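UDP-N-acetylglucosamine 4,6-dehydratase (Vibrio fischeri, PDB 3PVZ) binds NAD and is probably a lyase that dehydrates UDP-N-acetylglucosamine at positions 4 and 6 of the sugar. Local coordinates at residues V33-F38 / I55-Q61; A177-I181 / F379-I383. One frame throughout, in Å; residues are numbered along the deposited sequence. Where two conformers were deposited one is given.

Interaction 1: V33-F38 / I55-Q61; sequences VSQSRF and IFKRNPQ. With NA (sodium ion), chain I.
At the edge of the Rossmann-type domain, the turn after helix 19-34 packs on the end of helix 46-56 and the loop behind it. V33 and F38 face I55, R58 and P60 here. Set anti to its own backbone N (chi1 171°), V33 CG1 lies 3.3 Å from R58 O and 3.6 Å from P60 CB. CG2 of I55 lies over one face of the F38 ring, toward its rim, 3.9 Å from the centroid, a CH-pi contact; I55 CD1 touches F38 CD1. Q61 N gives weak, bent hydrogen bonds to V33 O (3.4 Å) and S36 O (3.1 Å). The extended Q61 side chain lies along the 34-37 turn, with Q61 NE2 3.4 Å from Q35 CA. V33 O also receives a CA-H...O contact from P60. A water bridges S34 O, at 2.6 Å, and N59 O. The R58 side chain leads away to salt bridges with E26 and E54. Q35 O binds a sodium ion at 2.5 Å, and two waters are further ligands. R37 and F38 open strand 37-41, and Q61 runs into strand 62-66, its parallel neighbour. The arrangement belongs to the first beta-alpha-beta unit of a Rossmann fold.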
loop_
_atom_site.group_PDB
_atom_site.type_symbol
_atom_site.label_atom_id
_atom_site.label_comp_id
_atom_site.label_asym_id
_atom_site.label_seq_id
_atom_site.Cartn_x
_atom_site.Cartn_y
_atom_site.Cartn_z
ATOM N N VAL A 33 24.785 11.082 -11.062
ATOM C CA VAL A 33 23.432 10.754 -11.431
ATOM C C VAL A 33 23.255 10.770 -12.956
ATOM O O VAL A 33 22.583 9.904 -13.549
ATOM C CB VAL A 33 22.429 11.738 -10.792
ATOM C CG1 VAL A 33 21.047 11.514 -11.350
ATOM C CG2 VAL A 33 22.435 11.568 -9.277
ATOM N N SER A 34 23.857 11.765 -13.595
ATOM C CA SER A 34 23.753 11.892 -15.044
ATOM C C SER A 34 24.398 10.701 -15.832
ATOM O O SER A 34 24.093 10.492 -17.007
ATOM C CB SER A 34 24.381 13.219 -15.495
ATOM O OG SER A 34 25.816 13.057 -15.595
ATOM N N GLN A 35 25.318 9.971 -15.219
ATOM C CA GLN A 35 25.899 8.788 -15.871
ATOM C C GLN A 35 25.536 7.470 -15.211
ATOM O O GLN A 35 26.256 6.425 -15.407
ATOM C CB GLN A 35 27.461 8.860 -15.971
ATOM C CG GLN A 35 28.168 9.669 -14.999
ATOM C CD GLN A 35 29.707 9.678 -15.209
ATOM O OE1 GLN A 35 30.292 8.696 -15.695
ATOM N NE2 GLN A 35 30.335 10.780 -14.858
ATOM N N SER A 36 24.492 7.459 -14.406
ATOM C CA SER A 36 24.163 6.216 -13.710
ATOM C C SER A 36 22.713 5.844 -13.863
ATOM O O SER A 36 21.813 6.676 -14.239
ATOM C CB SER A 36 24.563 6.284 -12.224
ATOM O OG SER A 36 25.871 6.781 -12.112
ATOM N N ARG A 37 22.512 4.549 -13.695
ATOM C CA ARG A 37 21.234 3.894 -13.733
ATOM C C ARG A 37 20.730 3.551 -12.342
ATOM O O ARG A 37 21.453 2.940 -11.548
ATOM C CB ARG A 37 21.426 2.618 -14.515
ATOM C CG ARG A 37 21.935 2.854 -15.973
ATOM C CD ARG A 37 22.393 1.585 -16.617
ATOM N NE ARG A 37 23.576 1.058 -15.937
ATOM C CZ ARG A 37 24.173 -0.084 -16.232
ATOM N NH1 ARG A 37 25.276 -0.421 -15.585
ATOM N NH2 ARG A 37 23.699 -0.880 -17.172
ATOM N N PHE A 38 19.468 3.852 -12.067
ATOM C CA PHE A 38 18.884 3.669 -10.755
ATOM C C PHE A 38 17.615 2.850 -10.791
ATOM O O PHE A 38 16.708 3.090 -11.612
ATOM C CB PHE A 38 18.559 4.998 -10.048
ATOM C CG PHE A 38 19.712 5.932 -9.900
ATOM C CD1 PHE A 38 20.344 6.068 -8.682
ATOM C CD2 PHE A 38 20.183 6.645 -10.970
ATOM C CE1 PHE A 38 21.407 6.923 -8.528
ATOM C CE2 PHE A 38 21.277 7.473 -10.839
ATOM C CZ PHE A 38 21.881 7.628 -9.621
ATOM N N ILE A 55 16.659 12.072 -7.253
ATOM C CA ILE A 55 17.390 11.519 -8.380
ATOM C C ILE A 55 16.903 12.202 -9.668
ATOM O O ILE A 55 17.688 12.729 -10.465
ATOM C CB ILE A 55 17.222 9.948 -8.462
ATOM C CG1 ILE A 55 17.756 9.297 -7.198
ATOM C CG2 ILE A 55 17.855 9.396 -9.765
ATOM C CD1 ILE A 55 17.623 7.695 -7.140
ATOM N N PHE A 56 15.591 12.213 -9.855
ATOM C CA PHE A 56 15.014 12.725 -11.077
ATOM C C PHE A 56 15.474 14.162 -11.428
ATOM O O PHE A 56 15.746 14.460 -12.584
ATOM C CB PHE A 56 13.488 12.683 -10.979
ATOM C CG PHE A 56 12.808 12.935 -12.286
ATOM C CD1 PHE A 56 12.595 14.213 -12.715
ATOM C CD2 PHE A 56 12.426 11.893 -13.104
ATOM C CE1 PHE A 56 11.998 14.458 -13.931
ATOM C CE2 PHE A 56 11.792 12.138 -14.337
ATOM C CZ PHE A 56 11.586 13.446 -14.730
ATOM N N LYS A 57 15.531 15.043 -10.443
ATOM C CA LYS A 57 15.843 16.455 -10.676
ATOM C C LYS A 57 17.310 16.640 -11.071
ATOM O O LYS A 57 17.693 17.717 -11.538
ATOM C CB LYS A 57 15.514 17.282 -9.412
ATOM C CG LYS A 57 16.366 17.018 -8.188
ATOM C CD LYS A 57 16.192 18.075 -7.059
ATOM C CE LYS A 57 15.069 17.734 -6.097
ATOM N NZ LYS A 57 15.079 18.598 -4.809
ATOM N N ARG A 58 18.134 15.609 -10.851
ATOM C CA ARG A 58 19.548 15.643 -11.248
ATOM C C ARG A 58 19.816 14.873 -12.558
ATOM O O ARG A 58 20.970 14.477 -12.854
ATOM C CB ARG A 58 20.385 15.074 -10.122
ATOM C CG ARG A 58 20.407 16.062 -8.911
ATOM C CD ARG A 58 21.213 15.557 -7.800
ATOM N NE ARG A 58 21.297 16.540 -6.728
ATOM C CZ ARG A 58 20.433 16.642 -5.694
ATOM N NH1 ARG A 58 19.381 15.822 -5.554
ATOM N NH2 ARG A 58 20.610 17.593 -4.785
ATOM N N ASN A 59 18.724 14.631 -13.293
ATOM C CA ASN A 59 18.731 14.204 -14.689
ATOM C C ASN A 59 19.462 12.880 -14.949
ATOM O O ASN A 59 20.455 12.871 -15.634
ATOM C CB ASN A 59 19.323 15.317 -15.539
ATOM C CG ASN A 59 19.290 15.008 -17.002
ATOM O OD1 ASN A 59 18.318 14.433 -17.505
ATOM N ND2 ASN A 59 20.402 15.293 -17.692
ATOM N N PRO A 60 18.966 11.783 -14.384
ATOM C CA PRO A 60 19.604 10.483 -14.397
ATOM C C PRO A 60 19.520 9.768 -15.761
ATOM O O PRO A 60 18.547 9.972 -16.506
ATOM C CB PRO A 60 18.762 9.681 -13.446
ATOM C CG PRO A 60 17.386 10.248 -13.583
ATOM C CD PRO A 60 17.620 11.733 -13.771
ATOM N N GLN A 61 20.462 8.847 -16.022
ATOM C CA GLN A 61 20.502 8.156 -17.313
ATOM C C GLN A 61 19.312 7.222 -17.379
ATOM O O GLN A 61 18.653 7.054 -18.404
ATOM C CB GLN A 61 21.797 7.387 -17.438
ATOM C CG GLN A 61 22.710 7.586 -18.599
ATOM C CD GLN A 61 23.917 6.628 -18.424
ATOM O OE1 GLN A 61 23.698 5.576 -17.989
ATOM N NE2 GLN A 61 25.137 7.028 -18.709
HETATM NA NA NA I . 27.904 4.777 -16.307
HETATM O O HOH W 1 22.061 11.789 -17.947
HETATM O O HOH W 2 29.710 5.960 -15.773
HETATM O O HOH W 3 26.256 3.218 -16.058
#

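Interaction 2: A177-I181 / F379-I383; sequences ASKRI and FFIMI. With NAD (nicotinamide-adenine-dinucleotide), chain E.
I181, in one of its two deposited conformers, sets its CD1 methyl squarely over the ring of F379. I181 CD1 is 3.5 Å from the F379 ring centroid and only 4° off the ring normal. This is a CH-pi contact over the centre of the face, and all six ring carbons lie at similar distances from the methyl. The I181 side chain meets the ring at about a right angle. A177 CB comes to the same ring obliquely and touches F379 CD2 at 3.4 Å. With CG anti to the carbonyl carbon (chi1 -82°), the ring of F379 reaches toward helix 174-189, although CB itself does not point at that helix. Here helix 372-382, near the C-terminus, packs on helix 174-189 of the Rossmann-type domain. The contact is buried and apolar. I383, the first residue past the helical backbone, adds its CD1 methyl, which touches A177 CB (3.8 Å) and I181 CG1. It also touches CG of R180, another residue deposited in two conformers. The selenomethionine M382 brings CE to I181 CG2 at 4.2 Å. F357 of helix 351-367 touches I181, F379 and M382. The guanidinium of R180 forms a salt bridge with E183. K179 leaves the same helix turn in a different direction. Its NZ hydrogen-bonds to both hydroxyl oxygens of the nicotinamide ribose of NAD, O2D at 2.6 Å and O3D at 2.8 Å.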
loop_
_atom_site.group_PDB
_atom_site.type_symbol
_atom_site.label_atom_id
_atom_site.label_comp_id
_atom_site.label_asym_id
_atom_site.label_seq_id
_atom_site.Cartn_x
_atom_site.Cartn_y
_atom_site.Cartn_z
ATOM N N ALA A 177 12.814 -6.264 15.438
ATOM C CA ALA A 177 13.520 -7.541 15.314
ATOM C C ALA A 177 13.654 -7.934 13.821
ATOM O O ALA A 177 14.713 -8.428 13.394
ATOM C CB ALA A 177 12.831 -8.609 16.083
ATOM N N SER A 178 12.618 -7.676 13.024
ATOM C CA SER A 178 12.672 -8.065 11.608
ATOM C C SER A 178 13.743 -7.263 10.912
ATOM O O SER A 178 14.525 -7.846 10.166
ATOM C CB SER A 178 11.314 -7.983 10.878
ATOM O OG SER A 178 11.000 -6.667 10.533
ATOM N N LYS A 179 13.800 -5.956 11.170
ATOM C CA LYS A 179 14.863 -5.109 10.600
ATOM C C LYS A 179 16.240 -5.541 11.165
ATOM O O LYS A 179 17.258 -5.441 10.482
ATOM C CB LYS A 179 14.625 -3.610 10.860
ATOM C CG LYS A 179 13.264 -3.007 10.387
ATOM C CD LYS A 179 13.272 -2.631 8.900
ATOM C CE LYS A 179 12.064 -1.716 8.517
ATOM N NZ LYS A 179 12.267 -0.294 8.902
ATOM N N ARG A 180 16.292 -6.014 12.400
ATOM C CA ARG A 180 17.558 -6.473 12.964
ATOM C C ARG A 180 18.012 -7.770 12.310
ATOM O O ARG A 180 19.199 -7.976 12.087
ATOM C CB ARG A 180 17.449 -6.665 14.479
ATOM C CG ARG A 180 18.706 -7.216 15.109
ATOM C CD ARG A 180 19.909 -6.266 14.981
ATOM N NE ARG A 180 21.096 -6.956 15.470
ATOM C CZ ARG A 180 22.033 -7.524 14.713
ATOM N NH1 ARG A 180 21.995 -7.437 13.378
ATOM N NH2 ARG A 180 23.046 -8.144 15.314
ATOM N N ILE A 181 17.063 -8.651 12.006
ATOM C CA ILE A 181 17.396 -9.896 11.323
ATOM C C ILE A 181 17.816 -9.563 9.887
ATOM O O ILE A 181 18.787 -10.119 9.375
ATOM C CB ILE A 181 16.225 -10.925 11.361
ATOM C CG1 ILE A 181 15.993 -11.397 12.788
ATOM C CG2 ILE A 181 16.507 -12.110 10.443
ATOM C CD1 ILE A 181 14.569 -11.802 13.082
ATOM N N PHE A 379 12.619 -15.958 16.548
ATOM C CA PHE A 379 13.247 -14.659 16.782
ATOM C C PHE A 379 14.105 -14.653 18.055
ATOM O O PHE A 379 15.114 -13.974 18.095
ATOM C CB PHE A 379 12.219 -13.514 16.851
ATOM C CG PHE A 379 11.780 -12.979 15.504
ATOM C CD1 PHE A 379 11.586 -13.813 14.407
ATOM C CD2 PHE A 379 11.511 -11.641 15.350
ATOM C CE1 PHE A 379 11.150 -13.303 13.195
ATOM C CE2 PHE A 379 11.078 -11.137 14.137
ATOM C CZ PHE A 379 10.895 -11.974 13.067
ATOM N N PHE A 380 13.715 -15.387 19.095
ATOM C CA PHE A 380 14.559 -15.450 20.301
ATOM C C PHE A 380 15.895 -16.152 20.021
ATOM O O PHE A 380 16.933 -15.762 20.565
ATOM C CB PHE A 380 13.843 -16.129 21.472
ATOM C CG PHE A 380 12.705 -15.319 22.074
ATOM C CD1 PHE A 380 12.575 -13.951 21.843
ATOM C CD2 PHE A 380 11.763 -15.946 22.898
ATOM C CE1 PHE A 380 11.515 -13.225 22.413
ATOM C CE2 PHE A 380 10.706 -15.220 23.468
ATOM C CZ PHE A 380 10.595 -13.855 23.226
ATOM N N ILE A 381 15.886 -17.166 19.163
ATOM C CA ILE A 381 17.136 -17.853 18.794
ATOM C C ILE A 381 17.991 -16.929 17.933
ATOM O O ILE A 381 19.189 -16.817 18.140
ATOM C CB ILE A 381 16.870 -19.223 18.116
ATOM C CG1 ILE A 381 16.435 -20.238 19.197
ATOM C CG2 ILE A 381 18.103 -19.689 17.373
ATOM C CD1 ILE A 381 15.819 -21.559 18.678
HETATM N N MSE A 382 17.357 -16.216 17.011
HETATM C CA MSE A 382 18.082 -15.292 16.157
HETATM C C MSE A 382 18.727 -14.140 16.954
HETATM O O MSE A 382 19.856 -13.763 16.673
HETATM C CB MSE A 382 17.150 -14.731 15.072
HETATM C CG MSE A 382 16.537 -15.776 14.132
HETATM SE SE MSE A 382 17.869 -16.838 13.267
HETATM C CE MSE A 382 18.457 -15.481 12.016
ATOM N N ILE A 383 18.005 -13.594 17.935
ATOM C CA ILE A 383 18.436 -12.426 18.710
ATOM C C ILE A 383 18.264 -12.694 20.219
ATOM O O ILE A 383 17.281 -12.261 20.806
ATOM C CB ILE A 383 17.586 -11.177 18.387
ATOM C CG1 ILE A 383 17.411 -10.969 16.893
ATOM C CG2 ILE A 383 18.200 -9.924 19.004
ATOM C CD1 ILE A 383 16.397 -9.911 16.608
HETATM P PA NAD E . 5.940 3.723 3.402
HETATM O O1A NAD E . 4.831 2.886 3.951
HETATM O O2A NAD E . 5.419 5.068 2.995
HETATM O O5B NAD E . 6.418 3.198 1.979
HETATM C C5B NAD E . 6.801 1.806 1.917
HETATM C C4B NAD E . 6.608 1.468 0.435
HETATM O O4B NAD E . 6.962 0.133 0.137
HETATM C C3B NAD E . 5.109 1.654 0.034
HETATM O O3B NAD E . 4.979 2.500 -1.090
HETATM C C2B NAD E . 4.660 0.204 -0.262
HETATM O O2B NAD E . 3.565 0.098 -1.164
HETATM C C1B NAD E . 6.011 -0.346 -0.776
HETATM N N9A NAD E . 6.035 -1.800 -0.718
HETATM C C8A NAD E . 5.797 -2.574 0.350
HETATM N N7A NAD E . 5.845 -3.828 0.037
HETATM C C5A NAD E . 6.218 -3.895 -1.277
HETATM C C6A NAD E . 6.428 -4.933 -2.179
HETATM N N6A NAD E . 6.340 -6.215 -1.695
HETATM N N1A NAD E . 6.750 -4.668 -3.442
HETATM C C2A NAD E . 6.841 -3.414 -3.871
HETATM N N3A NAD E . 6.625 -2.409 -3.059
HETATM C C4A NAD E . 6.322 -2.607 -1.783
HETATM O O3 NAD E . 7.140 3.768 4.474
HETATM P PN NAD E . 8.171 5.029 4.459
HETATM O O1N NAD E . 7.733 6.067 5.478
HETATM O O2N NAD E . 8.540 5.646 3.173
HETATM O O5D NAD E . 9.442 4.316 5.237
HETATM C C5D NAD E . 10.204 3.506 4.355
HETATM C C4D NAD E . 11.336 2.836 5.144
HETATM O O4D NAD E . 11.957 3.802 6.050
HETATM C C3D NAD E . 10.760 1.725 6.050
HETATM O O3D NAD E . 11.709 0.668 6.316
HETATM C C2D NAD E . 10.556 2.456 7.396
HETATM O O2D NAD E . 10.556 1.558 8.516
HETATM C C1D NAD E . 11.784 3.365 7.427
HETATM N N1N NAD E . 11.622 4.497 8.353
HETATM C C2N NAD E . 10.630 5.368 8.127
HETATM C C3N NAD E . 10.442 6.457 8.953
HETATM C C7N NAD E . 9.340 7.410 8.738
HETATM O O7N NAD E . 9.214 8.298 9.578
HETATM N N7N NAD E . 8.484 7.316 7.710
HETATM C C4N NAD E . 11.315 6.650 10.053
HETATM C C5N NAD E . 12.338 5.736 10.242
HETATM C C6N NAD E . 12.467 4.649 9.376
#

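Interactions 1 and 2 lie on opposite sides of the chain's centre. Their centres are about 36 Å apart, their nearest atoms about 19 Å, and they do not touch. Along the chain they follow in series. Interaction 1 joins the end of helix 19-34 and the start of strand 37-41 to the far end of helix 46-56 in the first beta-alpha-beta unit. There the side chain of I55 is about 10 Å from that of I47, which binds NAD, and about 14 Å from a bound NAD. Interaction 2 is next to the cofactor: K179, in segment 177-181 but not touching 379-383, hydrogen-bonds to NAD, while A177, R180 and I181 meet 379-383. N71 of the second subunit hydrogen-bonds to NAD through ND2.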